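Local coordinates for protein N-acetyltransferase (Staphylococcus aureus subsp. aureus, PDB 4M85) that probably transfers an acetyl group from acetyl-CoA to an amine of its substrate, at residues P10-W24 with K37-V49. Residues are numbered along the deposited sequence; the frame is centred on the assembly and turned at random.
Sequences PEDRFDIAKLVYMVW and KDMVLDAIEKSCV
Tyr21 and Ile44 interlock as reciprocal knobs into holes where helices 13-24 and 37-49 of this GNAT fold pack; the axes of these segments approach to 8.5 Å, their directions 121° apart. The Tyr21 ring enters the hole formed by Lys37, Val40, Leu41 and Ile44, because chi1 of -175° turns CG anti to the backbone N and sends the ring across the partner helix. Val40 CG1 meets the ring edge in plane, 3.7 Å from Tyr21 CD2, while the aliphatic chain of Lys37 crosses the hydroxyl end at about a right angle. In return Ile44 fills the hole among Ala17, Val20, Tyr21 and Trp24: its CG2 lies 3.9 Å from Val20 CG1, and its CG1 branch slides past the indole, 3.8 Å from Trp24 CZ3. Small Ala17 packs its CB 3.6 Å from Glu45 CG. Glu45 OE1 meets the Phe14 ring edge, and beside it one water donates to both Phe14 O and Glu45 OE2. Toward the start of helix 13-24, the Arg13 guanidinium lies between Val49 CG2 on one face and Phe14 CZ on the other. Further out, Ile16 and Val20 also reach strands 60-65 and 68-77, seating helix 13-24 on the central sheet, whereas Val40 meets helix 95-98. Arg13 NH1 helps orient its guanidinium by donating to Pro10 O at 3.0 Å and 163°, from above the carbonyl plane, while Arg13 N reaches that oxygen from the other face.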
ATOM      1  N   PRO A  10     -12.635  -0.826   9.775  1.00 21.70           N
ATOM      2  CA  PRO A  10     -13.218  -1.714   8.758  1.00 21.45           C
ATOM      3  C   PRO A  10     -14.024  -0.982   7.694  1.00 22.53           C
ATOM      4  O   PRO A  10     -13.943  -1.314   6.509  1.00 19.94           O
ATOM      5  CB  PRO A  10     -14.119  -2.623   9.595  1.00 21.64           C
ATOM      6  CG  PRO A  10     -13.366  -2.769  10.885  1.00 22.00           C
ATOM      7  CD  PRO A  10     -12.670  -1.448  11.115  1.00 21.54           C
ATOM      8  N   GLU A  11     -14.792   0.014   8.131  1.00 24.40           N
ATOM      9  CA  GLU A  11     -15.649   0.806   7.238  1.00 26.62           C
ATOM     10  C   GLU A  11     -14.887   1.698   6.256  1.00 24.79           C
ATOM     11  O   GLU A  11     -15.481   2.232   5.301  1.00 23.94           O
ATOM     12  CB  GLU A  11     -16.652   1.652   8.034  1.00 31.26           C
ATOM     13  CG  GLU A  11     -16.153   2.132   9.398  1.00 37.17           C
ATOM     14  CD  GLU A  11     -16.225   1.032  10.456  1.00 41.06           C
ATOM     15  OE1 GLU A  11     -17.257   0.316  10.506  1.00 49.13           O
ATOM     16  OE2 GLU A  11     -15.250   0.854  11.207  1.00 41.54           O
ATOM     17  N   ASP A  12     -13.585   1.867   6.468  1.00 22.58           N
ATOM     18  CA  ASP A  12     -12.766   2.585   5.492  1.00 21.37           C
ATOM     19  C   ASP A  12     -12.454   1.738   4.260  1.00 19.23           C
ATOM     20  O   ASP A  12     -11.973   2.253   3.263  1.00 18.30           O
ATOM     21  CB  ASP A  12     -11.444   3.032   6.111  1.00 20.48           C
ATOM     22  CG  ASP A  12     -11.629   4.020   7.234  1.00 21.22           C
ATOM     23  OD1 ASP A  12     -12.551   4.900   7.157  1.00 21.91           O
ATOM     24  OD2 ASP A  12     -10.827   3.934   8.188  1.00 19.24           O
ATOM     25  N   ARG A  13     -12.741   0.450   4.318  1.00 17.50           N
ATOM     26  CA  ARG A  13     -12.224  -0.477   3.307  1.00 17.39           C
ATOM     27  C   ARG A  13     -12.658  -0.214   1.865  1.00 16.85           C
ATOM     28  O   ARG A  13     -11.973  -0.577   0.919  1.00 15.54           O
ATOM     29  CB  ARG A  13     -12.531  -1.918   3.704  1.00 16.99           C
ATOM     30  CG  ARG A  13     -13.986  -2.335   3.653  1.00 17.56           C
ATOM     31  CD  ARG A  13     -14.060  -3.753   4.230  1.00 18.46           C
ATOM     32  NE  ARG A  13     -15.393  -4.333   4.162  1.00 19.28           N
ATOM     33  CZ  ARG A  13     -16.377  -4.076   5.016  1.00 20.89           C
ATOM     34  NH1 ARG A  13     -16.222  -3.202   6.006  1.00 21.01           N
ATOM     35  NH2 ARG A  13     -17.552  -4.675   4.856  1.00 24.31           N
ATOM     36  N   PHE A  14     -13.808   0.412   1.687  1.00 17.89           N
ATOM     37  CA  PHE A  14     -14.302   0.644   0.338  1.00 19.34           C
ATOM     38  C   PHE A  14     -13.467   1.724  -0.387  1.00 19.31           C
ATOM     39  O   PHE A  14     -13.112   1.557  -1.573  1.00 18.87           O
ATOM     40  CB  PHE A  14     -15.813   0.904   0.390  1.00 19.12           C
ATOM     41  CG  PHE A  14     -16.550  -0.216   1.067  1.00 19.76           C
ATOM     42  CD1 PHE A  14     -16.846  -1.373   0.372  1.00 19.89           C
ATOM     43  CD2 PHE A  14     -16.843  -0.159   2.415  1.00 20.85           C
ATOM     44  CE1 PHE A  14     -17.447  -2.439   1.008  1.00 20.63           C
ATOM     45  CE2 PHE A  14     -17.439  -1.222   3.066  1.00 20.24           C
ATOM     46  CZ  PHE A  14     -17.749  -2.360   2.359  1.00 20.26           C
ATOM     47  N   ASP A  15     -13.110   2.781   0.333  1.00 20.14           N
ATOM     48  CA  ASP A  15     -12.237   3.836  -0.212  1.00 21.16           C
ATOM     49  C   ASP A  15     -10.797   3.353  -0.355  1.00 19.75           C
ATOM     50  O   ASP A  15     -10.135   3.604  -1.365  1.00 20.44           O
ATOM     51  CB  ASP A  15     -12.314   5.099   0.656  1.00 23.52           C
ATOM     52  CG  ASP A  15     -13.602   5.921   0.405  1.00 26.86           C
ATOM     53  OD1 ASP A  15     -14.028   6.050  -0.762  1.00 31.58           O
ATOM     54  OD2 ASP A  15     -14.174   6.465   1.376  1.00 31.81           O
ATOM     55  N   ILE A  16     -10.317   2.631   0.653  1.00 18.45           N
ATOM     56  CA  ILE A  16      -9.004   2.000   0.586  1.00 18.03           C
ATOM     57  C   ILE A  16      -8.911   1.099  -0.679  1.00 18.52           C
ATOM     58  O   ILE A  16      -7.929   1.167  -1.425  1.00 18.57           O
ATOM     59  CB  ILE A  16      -8.699   1.226   1.878  1.00 17.95           C
ATOM     60  CG1 ILE A  16      -8.488   2.205   3.049  1.00 18.87           C
ATOM     61  CG2 ILE A  16      -7.497   0.309   1.696  1.00 18.36           C
ATOM     62  CD1 ILE A  16      -8.272   1.575   4.413  1.00 18.78           C
ATOM     63  N   ALA A  17      -9.945   0.309  -0.949  1.00 17.65           N
ATOM     64  CA  ALA A  17      -9.946  -0.565  -2.121  1.00 17.00           C
ATOM     65  C   ALA A  17      -9.776   0.214  -3.433  1.00 16.98           C
ATOM     66  O   ALA A  17      -9.055  -0.192  -4.321  1.00 16.53           O
ATOM     67  CB  ALA A  17     -11.236  -1.384  -2.150  1.00 16.79           C
ATOM     68  N   LYS A  18     -10.409   1.369  -3.544  1.00 19.31           N
ATOM     69  CA  LYS A  18     -10.277   2.161  -4.768  1.00 20.02           C
ATOM     70  C   LYS A  18      -8.842   2.634  -4.931  1.00 19.43           C
ATOM     71  O   LYS A  18      -8.274   2.551  -6.026  1.00 19.21           O
ATOM     72  CB  LYS A  18     -11.256   3.330  -4.738  1.00 21.98           C
ATOM     73  CG  LYS A  18     -12.708   2.892  -4.771  1.00 24.54           C
ATOM     74  CD  LYS A  18     -13.617   4.116  -4.791  1.00 28.56           C
ATOM     75  CE  LYS A  18     -15.043   3.775  -4.394  1.00 32.59           C
ATOM     76  NZ  LYS A  18     -15.871   5.019  -4.360  1.00 37.39           N
ATOM     77  N   LEU A  19      -8.242   3.073  -3.826  1.00 18.64           N
ATOM     78  CA  LEU A  19      -6.848   3.527  -3.834  1.00 18.49           C
ATOM     79  C   LEU A  19      -5.889   2.410  -4.256  1.00 19.23           C
ATOM     80  O   LEU A  19      -5.045   2.620  -5.129  1.00 17.89           O
ATOM     81  CB  LEU A  19      -6.454   4.078  -2.457  1.00 18.01           C
ATOM     82  CG  LEU A  19      -6.954   5.485  -2.093  1.00 18.96           C
ATOM     83  CD1 LEU A  19      -6.848   5.761  -0.593  1.00 19.18           C
ATOM     84  CD2 LEU A  19      -6.217   6.583  -2.878  1.00 19.12           C
ATOM     85  N   VAL A  20      -6.025   1.231  -3.630  1.00 18.91           N
ATOM     86  CA  VAL A  20      -5.176   0.073  -3.937  1.00 18.57           C
ATOM     87  C   VAL A  20      -5.434  -0.353  -5.381  1.00 18.54           C
ATOM     88  O   VAL A  20      -4.516  -0.610  -6.120  1.00 17.08           O
ATOM     89  CB  VAL A  20      -5.450  -1.117  -2.961  1.00 19.02           C
ATOM     90  CG1 VAL A  20      -4.763  -2.408  -3.422  1.00 19.24           C
ATOM     91  CG2 VAL A  20      -5.005  -0.759  -1.546  1.00 18.70           C
ATOM     92  N   TYR A  21      -6.693  -0.412  -5.775  1.00 21.23           N
ATOM     93  CA  TYR A  21      -7.029  -0.758  -7.148  1.00 23.04           C
ATOM     94  C   TYR A  21      -6.272   0.132  -8.147  1.00 25.07           C
ATOM     95  O   TYR A  21      -5.722  -0.354  -9.147  1.00 25.27           O
ATOM     96  CB  TYR A  21      -8.543  -0.645  -7.390  1.00 23.99           C
ATOM     97  CG  TYR A  21      -8.918  -1.113  -8.761  1.00 24.15           C
ATOM     98  CD1 TYR A  21      -9.071  -0.218  -9.830  1.00 24.92           C
ATOM     99  CD2 TYR A  21      -9.084  -2.464  -9.005  1.00 24.23           C
ATOM    100  CE1 TYR A  21      -9.381  -0.679 -11.110  1.00 25.65           C
ATOM    101  CE2 TYR A  21      -9.383  -2.935 -10.267  1.00 24.65           C
ATOM    102  CZ  TYR A  21      -9.532  -2.050 -11.315  1.00 26.17           C
ATOM    103  OH  TYR A  21      -9.843  -2.589 -12.552  1.00 26.70           O
ATOM    104  N   MET A  22      -6.262   1.438  -7.896  1.00 28.18           N
ATOM    105  CA  MET A  22      -5.575   2.382  -8.801  1.00 30.14           C
ATOM    106  C   MET A  22      -4.091   2.075  -8.886  1.00 28.18           C
ATOM    107  O   MET A  22      -3.498   2.095  -9.967  1.00 28.44           O
ATOM    108  CB  MET A  22      -5.778   3.827  -8.346  1.00 34.00           C
ATOM    109  CG  MET A  22      -7.031   4.485  -8.911  1.00 37.95           C
ATOM    110  SD  MET A  22      -7.540   5.879  -7.901  1.00 48.60           S
ATOM    111  CE  MET A  22      -5.963   6.671  -7.481  1.00 46.63           C
ATOM    112  N   VAL A  23      -3.482   1.771  -7.750  1.00 27.25           N
ATOM    113  CA  VAL A  23      -2.074   1.440  -7.745  1.00 26.30           C
ATOM    114  C   VAL A  23      -1.832   0.160  -8.552  1.00 26.71           C
ATOM    115  O   VAL A  23      -0.900   0.102  -9.362  1.00 26.57           O
ATOM    116  CB  VAL A  23      -1.523   1.292  -6.313  1.00 27.44           C
ATOM    117  CG1 VAL A  23      -0.096   0.758  -6.336  1.00 27.14           C
ATOM    118  CG2 VAL A  23      -1.551   2.638  -5.602  1.00 28.02           C
ATOM    119  N   TRP A  24      -2.650  -0.863  -8.326  1.00 24.44           N
ATOM    120  CA  TRP A  24      -2.462  -2.146  -9.019  1.00 25.69           C
ATOM    121  C   TRP A  24      -2.698  -2.009 -10.525  1.00 28.46           C
ATOM    122  O   TRP A  24      -2.105  -2.740 -11.313  1.00 27.15           O
ATOM    123  CB  TRP A  24      -3.390  -3.232  -8.452  1.00 24.05           C
ATOM    124  CG  TRP A  24      -3.048  -3.716  -7.059  1.00 22.99           C
ATOM    125  CD1 TRP A  24      -2.088  -3.213  -6.206  1.00 22.21           C
ATOM    126  CD2 TRP A  24      -3.691  -4.786  -6.351  1.00 21.82           C
ATOM    127  NE1 TRP A  24      -2.091  -3.923  -5.023  1.00 22.26           N
ATOM    128  CE2 TRP A  24      -3.065  -4.890  -5.086  1.00 21.82           C
ATOM    129  CE3 TRP A  24      -4.732  -5.681  -6.671  1.00 22.45           C
ATOM    130  CZ2 TRP A  24      -3.448  -5.840  -4.138  1.00 20.99           C
ATOM    131  CZ3 TRP A  24      -5.091  -6.639  -5.738  1.00 21.17           C
ATOM    132  CH2 TRP A  24      -4.455  -6.700  -4.482  1.00 20.75           C
ATOM    133  N   LYS A  37     -13.397  -5.080 -12.753  1.00 32.54           N
ATOM    134  CA  LYS A  37     -13.101  -4.161 -11.649  1.00 34.67           C
ATOM    135  C   LYS A  37     -13.981  -4.412 -10.455  1.00 33.42           C
ATOM    136  O   LYS A  37     -13.553  -4.240  -9.318  1.00 30.64           O
ATOM    137  CB  LYS A  37     -13.321  -2.689 -12.067  1.00 38.39           C
ATOM    138  CG  LYS A  37     -12.647  -2.284 -13.377  1.00 43.60           C
ATOM    139  CD  LYS A  37     -12.262  -0.803 -13.426  1.00 47.38           C
ATOM    140  CE  LYS A  37     -11.064  -0.512 -14.337  1.00 47.10           C
ATOM    141  NZ  LYS A  37     -11.079  -1.245 -15.628  1.00 50.96           N
ATOM    142  N   ASP A  38     -15.226  -4.783 -10.727  1.00 33.99           N
ATOM    143  CA  ASP A  38     -16.203  -5.030  -9.690  1.00 34.22           C
ATOM    144  C   ASP A  38     -15.710  -6.127  -8.782  1.00 34.65           C
ATOM    145  O   ASP A  38     -15.819  -6.033  -7.555  1.00 31.26           O
ATOM    146  CB  ASP A  38     -17.530  -5.476 -10.313  1.00 38.38           C
ATOM    147  CG  ASP A  38     -18.684  -5.407  -9.337  1.00 37.32           C
ATOM    148  OD1 ASP A  38     -19.565  -6.283  -9.412  1.00 41.98           O
ATOM    149  OD2 ASP A  38     -18.710  -4.479  -8.504  1.00 39.11           O
ATOM    150  N   MET A  39     -15.151  -7.155  -9.412  1.00 32.00           N
ATOM    151  CA  MET A  39     -14.770  -8.361  -8.724  1.00 32.82           C
ATOM    152  C   MET A  39     -13.479  -8.138  -7.960  1.00 29.48           C
ATOM    153  O   MET A  39     -13.351  -8.593  -6.837  1.00 26.36           O
ATOM    154  CB  MET A  39     -14.582  -9.496  -9.723  1.00 35.14           C
ATOM    155  CG  MET A  39     -14.941 -10.860  -9.193  1.00 37.33           C
ATOM    156  SD  MET A  39     -14.989 -12.020 -10.576  1.00 44.62           S
ATOM    157  CE  MET A  39     -13.257 -12.277 -10.822  1.00 38.74           C
ATOM    158  N   VAL A  40     -12.542  -7.423  -8.580  1.00 27.31           N
ATOM    159  CA  VAL A  40     -11.261  -7.106  -7.959  1.00 25.10           C
ATOM    160  C   VAL A  40     -11.457  -6.180  -6.748  1.00 24.00           C
ATOM    161  O   VAL A  40     -10.838  -6.370  -5.724  1.00 22.35           O
ATOM    162  CB  VAL A  40     -10.288  -6.488  -8.979  1.00 25.18           C
ATOM    163  CG1 VAL A  40      -8.970  -6.077  -8.317  1.00 24.76           C
ATOM    164  CG2 VAL A  40     -10.016  -7.461 -10.128  1.00 25.34           C
ATOM    165  N   LEU A  41     -12.340  -5.199  -6.861  1.00 24.18           N
ATOM    166  CA  LEU A  41     -12.633  -4.297  -5.742  1.00 24.74           C
ATOM    167  C   LEU A  41     -13.232  -5.041  -4.557  1.00 24.10           C
ATOM    168  O   LEU A  41     -12.764  -4.902  -3.421  1.00 23.98           O
ATOM    169  CB  LEU A  41     -13.583  -3.166  -6.187  1.00 25.56           C
ATOM    170  CG  LEU A  41     -12.955  -2.084  -7.067  1.00 25.96           C
ATOM    171  CD1 LEU A  41     -14.014  -1.091  -7.556  1.00 27.07           C
ATOM    172  CD2 LEU A  41     -11.853  -1.347  -6.305  1.00 26.43           C
ATOM    173  N   ASP A  42     -14.288  -5.810  -4.813  1.00 22.46           N
ATOM    174  CA  ASP A  42     -14.842  -6.684  -3.793  1.00 21.68           C
ATOM    175  C   ASP A  42     -13.741  -7.504  -3.100  1.00 18.66           C
ATOM    176  O   ASP A  42     -13.723  -7.636  -1.881  1.00 17.80           O
ATOM    177  CB  ASP A  42     -15.878  -7.624  -4.402  1.00 22.08           C
ATOM    178  CG  ASP A  42     -16.417  -8.593  -3.399  1.00 22.80           C
ATOM    179  OD1 ASP A  42     -17.147  -8.170  -2.482  1.00 26.87           O
ATOM    180  OD2 ASP A  42     -16.099  -9.785  -3.513  1.00 22.34           O
ATOM    181  N   ALA A  43     -12.836  -8.062  -3.884  1.00 17.87           N
ATOM    182  CA  ALA A  43     -11.756  -8.861  -3.309  1.00 16.72           C
ATOM    183  C   ALA A  43     -10.825  -8.050  -2.392  1.00 16.54           C
ATOM    184  O   ALA A  43     -10.456  -8.531  -1.308  1.00 15.49           O
ATOM    185  CB  ALA A  43     -10.971  -9.547  -4.392  1.00 16.71           C
ATOM    186  N   ILE A  44     -10.413  -6.858  -2.842  1.00 15.61           N
ATOM    187  CA  ILE A  44      -9.506  -6.019  -2.051  1.00 15.96           C
ATOM    188  C   ILE A  44     -10.212  -5.573  -0.784  1.00 15.99           C
ATOM    189  O   ILE A  44      -9.617  -5.572   0.277  1.00 15.74           O
ATOM    190  CB  ILE A  44      -8.987  -4.782  -2.852  1.00 16.64           C
ATOM    191  CG1 ILE A  44      -8.168  -5.208  -4.060  1.00 17.59           C
ATOM    192  CG2 ILE A  44      -8.111  -3.880  -2.017  1.00 16.20           C
ATOM    193  CD1 ILE A  44      -8.184  -4.195  -5.202  1.00 17.79           C
ATOM    194  N   GLU A  45     -11.486  -5.209  -0.894  1.00 17.56           N
ATOM    195  CA  GLU A  45     -12.284  -4.829   0.243  1.00 18.62           C
ATOM    196  C   GLU A  45     -12.269  -5.939   1.298  1.00 17.84           C
ATOM    197  O   GLU A  45     -12.102  -5.681   2.485  1.00 15.89           O
ATOM    198  CB  GLU A  45     -13.738  -4.582  -0.169  1.00 20.97           C
ATOM    199  CG  GLU A  45     -13.983  -3.343  -1.029  1.00 24.03           C
ATOM    200  CD  GLU A  45     -15.327  -3.386  -1.737  1.00 26.42           C
ATOM    201  OE1 GLU A  45     -16.142  -4.252  -1.386  1.00 28.22           O
ATOM    202  OE2 GLU A  45     -15.576  -2.569  -2.670  1.00 29.24           O
ATOM    203  N   LYS A  46     -12.455  -7.174   0.855  1.00 16.44           N
ATOM    204  CA  LYS A  46     -12.453  -8.294   1.793  1.00 17.11           C
ATOM    205  C   LYS A  46     -11.066  -8.493   2.384  1.00 17.05           C
ATOM    206  O   LYS A  46     -10.950  -8.873   3.552  1.00 17.87           O
ATOM    207  CB  LYS A  46     -12.929  -9.583   1.097  1.00 16.80           C
ATOM    208  CG  LYS A  46     -14.422  -9.628   0.861  1.00 17.17           C
ATOM    209  CD  LYS A  46     -14.800 -10.749  -0.107  1.00 17.15           C
ATOM    210  CE  LYS A  46     -16.299 -11.002  -0.104  1.00 17.51           C
ATOM    211  NZ  LYS A  46     -16.739 -11.612  -1.383  1.00 17.86           N
ATOM    212  N   SER A  47     -10.027  -8.245   1.565  1.00 16.53           N
ATOM    213  CA  SER A  47      -8.629  -8.360   1.990  1.00 16.72           C
ATOM    214  C   SER A  47      -8.306  -7.452   3.186  1.00 16.48           C
ATOM    215  O   SER A  47      -7.344  -7.719   3.909  1.00 15.12           O
ATOM    216  CB  SER A  47      -7.654  -8.080   0.846  1.00 16.16           C
ATOM    217  OG  SER A  47      -7.445  -6.693   0.573  1.00 15.63           O
ATOM    218  N   CYS A  48      -9.100  -6.393   3.358  1.00 16.83           N
ATOM    219  CA  CYS A  48      -8.880  -5.387   4.404  1.00 17.82           C
ATOM    220  C   CYS A  48      -9.416  -5.814   5.760  1.00 16.76           C
ATOM    221  O   CYS A  48      -8.925  -5.307   6.753  1.00 17.38           O
ATOM    222  CB  CYS A  48      -9.541  -4.036   4.028  1.00 19.87           C
ATOM    223  SG  CYS A  48      -8.822  -3.165   2.605  1.00 24.65           S
ATOM    224  N   VAL A  49     -10.412  -6.715   5.806  1.00 15.75           N
ATOM    225  CA  VAL A  49     -11.093  -7.083   7.059  1.00 15.92           C
ATOM    226  C   VAL A  49     -11.169  -8.585   7.350  1.00 17.25           C
ATOM    227  O   VAL A  49     -11.107  -8.962   8.498  1.00 16.90           O
ATOM    228  CB  VAL A  49     -12.534  -6.468   7.183  1.00 16.63           C
ATOM    229  CG1 VAL A  49     -12.478  -4.963   7.362  1.00 17.08           C
ATOM    230  CG2 VAL A  49     -13.430  -6.822   6.015  1.00 15.95           C
TER
HETATM  231  O   HOH W   1     -14.641  -0.073  -3.404  1.00 29.98           O